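Local coordinates for protein acetylxylan esterase / glucomannan deacetylase (Cellvibrio japonicus, PDB 2WAA) that removes acetyl groups from acetylated xylan and glucomannan during the breakdown of plant cell wall polysaccharides, at residues V142-K156 and D311-M325. Numbering follows the deposited sequence.
Sequences VTCGEAIDRVAGEDK and DNSDAHPTKDQHAAM. With ACT (acetate ion), chain C.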
# COMPACT_ATOMS: atom_id res chain seq x y z
N VAL A 142 -1.25 -2.07 -9.94
CA VAL A 142 0.18 -2.41 -9.93
C VAL A 142 0.78 -1.97 -8.55
O VAL A 142 1.49 -2.73 -7.90
CB VAL A 142 0.92 -1.74 -11.08
CG1 VAL A 142 2.43 -2.11 -11.01
CG2 VAL A 142 0.28 -2.18 -12.44
N THR A 143 0.45 -0.76 -8.13
CA THR A 143 0.89 -0.27 -6.81
C THR A 143 0.29 -1.15 -5.71
O THR A 143 0.93 -1.36 -4.64
CB THR A 143 0.53 1.23 -6.64
OG1 THR A 143 1.24 2.03 -7.60
CG2 THR A 143 0.86 1.76 -5.20
N CYS A 144 -0.92 -1.67 -5.93
CA CYS A 144 -1.58 -2.51 -4.95
C CYS A 144 -1.03 -3.94 -4.91
O CYS A 144 -1.46 -4.70 -4.08
CB CYS A 144 -3.08 -2.63 -5.23
SG CYS A 144 -4.01 -1.28 -4.71
N GLY A 145 -0.16 -4.32 -5.84
CA GLY A 145 0.49 -5.63 -5.83
C GLY A 145 -0.35 -6.73 -6.45
O GLY A 145 -0.15 -7.91 -6.16
N GLU A 146 -1.33 -6.36 -7.27
CA GLU A 146 -2.16 -7.39 -7.91
C GLU A 146 -1.38 -8.41 -8.76
O GLU A 146 -0.50 -8.04 -9.55
CB GLU A 146 -3.24 -6.72 -8.79
CG GLU A 146 -4.08 -7.79 -9.61
CD GLU A 146 -5.35 -7.17 -10.23
OE1 GLU A 146 -5.68 -6.00 -9.96
OE2 GLU A 146 -6.08 -7.90 -10.95
N ALA A 147 -1.67 -9.70 -8.53
CA ALA A 147 -1.16 -10.82 -9.38
C ALA A 147 0.33 -11.11 -9.22
O ALA A 147 0.91 -11.89 -10.00
CB ALA A 147 -1.52 -10.59 -10.87
N ILE A 148 0.95 -10.54 -8.20
CA ILE A 148 2.35 -10.89 -7.93
C ILE A 148 2.49 -12.38 -7.60
O ILE A 148 3.49 -13.01 -8.01
CB ILE A 148 2.96 -9.98 -6.85
CG1 ILE A 148 3.08 -8.56 -7.46
CG2 ILE A 148 4.29 -10.51 -6.31
CD1 ILE A 148 3.57 -7.53 -6.48
N ASP A 149 1.52 -12.94 -6.86
CA ASP A 149 1.66 -14.34 -6.42
C ASP A 149 0.82 -15.30 -7.26
O ASP A 149 0.30 -16.28 -6.75
CB ASP A 149 1.31 -14.54 -4.92
CG ASP A 149 2.43 -14.09 -3.97
OD1 ASP A 149 3.55 -13.73 -4.43
OD2 ASP A 149 2.17 -14.04 -2.74
N ARG A 150 0.70 -15.00 -8.55
CA ARG A 150 -0.08 -15.83 -9.46
C ARG A 150 0.62 -17.17 -9.52
O ARG A 150 1.83 -17.26 -9.36
CB ARG A 150 -0.07 -15.21 -10.87
CG ARG A 150 1.29 -15.43 -11.59
CD ARG A 150 1.48 -14.55 -12.86
NE ARG A 150 1.55 -13.13 -12.50
CZ ARG A 150 1.45 -12.09 -13.33
NH1 ARG A 150 1.32 -12.27 -14.65
NH2 ARG A 150 1.49 -10.87 -12.80
N VAL A 151 -0.12 -18.21 -9.86
CA VAL A 151 0.52 -19.50 -10.12
C VAL A 151 -0.13 -20.05 -11.37
O VAL A 151 -1.33 -19.94 -11.54
CB VAL A 151 0.26 -20.44 -8.94
CG1 VAL A 151 0.39 -21.92 -9.36
CG2 VAL A 151 1.19 -20.07 -7.81
N ALA A 152 0.69 -20.56 -12.28
CA ALA A 152 0.16 -21.05 -13.57
C ALA A 152 -0.91 -22.14 -13.33
O ALA A 152 -0.71 -23.02 -12.50
CB ALA A 152 1.28 -21.57 -14.41
N GLY A 153 -2.05 -22.05 -14.00
CA GLY A 153 -3.11 -23.04 -13.79
C GLY A 153 -4.26 -22.58 -12.91
O GLY A 153 -5.39 -23.09 -13.03
N GLU A 154 -4.01 -21.65 -11.99
CA GLU A 154 -5.05 -21.15 -11.11
C GLU A 154 -5.93 -20.06 -11.75
O GLU A 154 -5.45 -19.32 -12.59
CB GLU A 154 -4.42 -20.51 -9.86
CG GLU A 154 -3.83 -21.45 -8.93
CD GLU A 154 -3.26 -20.79 -7.69
OE1 GLU A 154 -3.41 -19.52 -7.49
OE2 GLU A 154 -2.66 -21.55 -6.92
N ASP A 155 -7.19 -19.99 -11.35
CA ASP A 155 -8.05 -18.85 -11.63
C ASP A 155 -7.59 -17.75 -10.69
O ASP A 155 -7.35 -18.02 -9.51
CB ASP A 155 -9.51 -19.15 -11.36
CG ASP A 155 -10.09 -20.20 -12.32
OD1 ASP A 155 -9.66 -20.24 -13.50
OD2 ASP A 155 -10.98 -20.97 -11.87
N LYS A 156 -7.38 -16.55 -11.21
CA LYS A 156 -7.03 -15.42 -10.37
C LYS A 156 -7.98 -15.37 -9.16
O LYS A 156 -9.21 -15.56 -9.29
CB LYS A 156 -7.15 -14.13 -11.17
CG LYS A 156 -6.65 -12.89 -10.50
CD LYS A 156 -7.07 -11.71 -11.35
CE LYS A 156 -5.95 -10.85 -11.55
NZ LYS A 156 -6.13 -10.01 -12.78
N ASP A 311 2.83 -11.74 -18.05
CA ASP A 311 3.15 -13.04 -18.70
C ASP A 311 1.89 -13.57 -19.33
O ASP A 311 0.87 -12.86 -19.38
CB ASP A 311 3.81 -14.06 -17.75
CG ASP A 311 2.89 -14.53 -16.62
OD1 ASP A 311 1.67 -14.29 -16.61
OD2 ASP A 311 3.44 -15.18 -15.69
N ASN A 312 1.94 -14.80 -19.82
CA ASN A 312 0.79 -15.32 -20.55
C ASN A 312 -0.46 -15.35 -19.71
O ASN A 312 -1.53 -15.06 -20.23
CB ASN A 312 1.09 -16.72 -21.10
CG ASN A 312 2.04 -16.66 -22.26
OD1 ASN A 312 2.12 -15.64 -22.96
ND2 ASN A 312 2.81 -17.74 -22.47
N SER A 313 -0.32 -15.64 -18.41
CA SER A 313 -1.50 -15.75 -17.54
C SER A 313 -2.17 -14.44 -17.13
O SER A 313 -3.34 -14.44 -16.78
CB SER A 313 -1.18 -16.54 -16.27
OG SER A 313 -0.08 -15.97 -15.57
N ASP A 314 -1.42 -13.33 -17.13
CA ASP A 314 -1.98 -12.05 -16.66
C ASP A 314 -1.05 -10.93 -17.11
O ASP A 314 0.17 -11.04 -16.97
CB ASP A 314 -2.13 -12.13 -15.14
CG ASP A 314 -3.04 -11.05 -14.56
OD1 ASP A 314 -2.71 -9.88 -14.77
OD2 ASP A 314 -4.08 -11.37 -13.91
N ALA A 315 -1.61 -9.87 -17.68
CA ALA A 315 -0.80 -8.72 -18.14
C ALA A 315 -0.23 -7.89 -17.00
O ALA A 315 0.65 -7.08 -17.23
CB ALA A 315 -1.62 -7.81 -19.06
N HIS A 316 -0.72 -8.07 -15.76
CA HIS A 316 -0.14 -7.30 -14.65
C HIS A 316 1.31 -7.72 -14.48
O HIS A 316 1.64 -8.89 -14.66
CB HIS A 316 -0.88 -7.56 -13.33
CG HIS A 316 -2.20 -6.87 -13.23
ND1 HIS A 316 -3.35 -7.42 -13.72
CD2 HIS A 316 -2.55 -5.68 -12.68
CE1 HIS A 316 -4.37 -6.59 -13.50
NE2 HIS A 316 -3.90 -5.52 -12.87
N PRO A 317 2.20 -6.77 -14.11
CA PRO A 317 3.60 -7.13 -13.95
C PRO A 317 3.79 -8.32 -12.99
O PRO A 317 3.11 -8.40 -11.94
CB PRO A 317 4.23 -5.84 -13.41
CG PRO A 317 3.41 -4.73 -14.10
CD PRO A 317 1.98 -5.30 -14.10
N THR A 318 4.71 -9.20 -13.34
CA THR A 318 5.01 -10.34 -12.49
C THR A 318 5.86 -9.95 -11.27
O THR A 318 6.35 -8.82 -11.17
CB THR A 318 5.86 -11.38 -13.27
OG1 THR A 318 7.08 -10.77 -13.70
CG2 THR A 318 5.11 -11.93 -14.48
N LYS A 319 6.03 -10.90 -10.35
CA LYS A 319 6.92 -10.71 -9.21
C LYS A 319 8.31 -10.30 -9.67
O LYS A 319 8.87 -9.34 -9.13
CB LYS A 319 6.99 -12.00 -8.37
CG LYS A 319 8.00 -11.92 -7.17
CD LYS A 319 7.92 -13.19 -6.29
CE LYS A 319 6.49 -13.25 -5.66
NZ LYS A 319 6.12 -14.48 -4.78
N ASP A 320 8.90 -10.98 -10.65
CA ASP A 320 10.25 -10.54 -11.05
C ASP A 320 10.26 -9.14 -11.71
O ASP A 320 11.21 -8.39 -11.59
CB ASP A 320 10.90 -11.56 -11.97
CG ASP A 320 11.28 -12.81 -11.22
OD1 ASP A 320 11.43 -12.76 -9.97
OD2 ASP A 320 11.44 -13.86 -11.89
N GLN A 321 9.19 -8.83 -12.44
CA GLN A 321 9.05 -7.50 -13.01
C GLN A 321 8.93 -6.41 -11.92
O GLN A 321 9.51 -5.32 -12.04
CB GLN A 321 7.88 -7.45 -13.97
CG GLN A 321 8.24 -8.24 -15.26
CD GLN A 321 7.06 -8.64 -16.10
OE1 GLN A 321 5.91 -8.26 -15.83
NE2 GLN A 321 7.34 -9.44 -17.13
N HIS A 322 8.16 -6.67 -10.87
CA HIS A 322 8.13 -5.72 -9.74
C HIS A 322 9.52 -5.49 -9.15
O HIS A 322 9.87 -4.39 -8.78
CB HIS A 322 7.18 -6.22 -8.65
CG HIS A 322 5.76 -5.82 -8.86
ND1 HIS A 322 5.19 -4.71 -8.25
CD2 HIS A 322 4.78 -6.37 -9.63
CE1 HIS A 322 3.93 -4.59 -8.65
NE2 HIS A 322 3.65 -5.58 -9.48
N ALA A 323 10.32 -6.55 -9.03
CA ALA A 323 11.69 -6.39 -8.54
C ALA A 323 12.49 -5.51 -9.50
O ALA A 323 13.22 -4.61 -9.07
CB ALA A 323 12.36 -7.79 -8.39
N ALA A 324 12.29 -5.72 -10.81
CA ALA A 324 12.97 -4.89 -11.82
C ALA A 324 12.53 -3.43 -11.68
O ALA A 324 13.36 -2.51 -11.81
CB ALA A 324 12.72 -5.41 -13.22
N MET A 325 11.23 -3.22 -11.43
CA MET A 325 10.70 -1.90 -11.36
C MET A 325 11.34 -1.13 -10.18
O MET A 325 11.70 0.04 -10.30
CB MET A 325 9.16 -1.95 -11.19
CG MET A 325 8.41 -2.43 -12.43
SD MET A 325 6.65 -2.67 -12.02
CE MET A 325 6.21 -1.08 -11.46
C ACT C . -5.17 -1.86 -12.90
O ACT C . -5.80 -2.93 -13.18
OXT ACT C . -5.60 -1.22 -11.91
CH3 ACT C . -3.97 -1.36 -13.67
O HOH W 1 1.38 -6.47 -10.84
O HOH W 2 4.19 -13.09 -10.66
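R150 and H316 carry this contact in the SGNH-hydrolase (GDSL-like) domain. It joins the loop that follows the inferred nucleophile S141 to the loop bearing the inferred charge-relay residues D314 and H316, consistent with a Ser-His-Asp triad. H316 ND1 gives an in-plane bond to D314 OD1 (2.8 Å), on the syn lone pair. The backbone N of H316 takes the anti lone pair of the same oxygen. These two bonds hold the carboxylate against the ring edge. E146 keeps CG anti to the backbone N (chi1 174°) and runs extended, which carries its carboxylate over one ring face, the planes 22° apart. K156 NZ forms salt bridges to D314 OD2 (2.7 Å) and E146 OE2.

R150 reaches two backbone carbonyls. NH2 bonds to H316 O (2.7 Å, 164°), and NH1 to D314 O and D311 OD1. H316 O and D311 OD1 lie near the guanidinium plane. T318 CG2 sits over one face. NH1 meets OD1 from above the D311 carboxylate plane.

Nearer helix 319-337, I148 CD1 makes a CH-pi contact over the H322 ring face, 3.5 Å from the centroid. H322 ND1 accepts from the backbone N of Y167. Water 1 bonds to E146 O, P317 O and H322 NE2. H316 NE2 donates to an acetate oxygen at 3.2 Å.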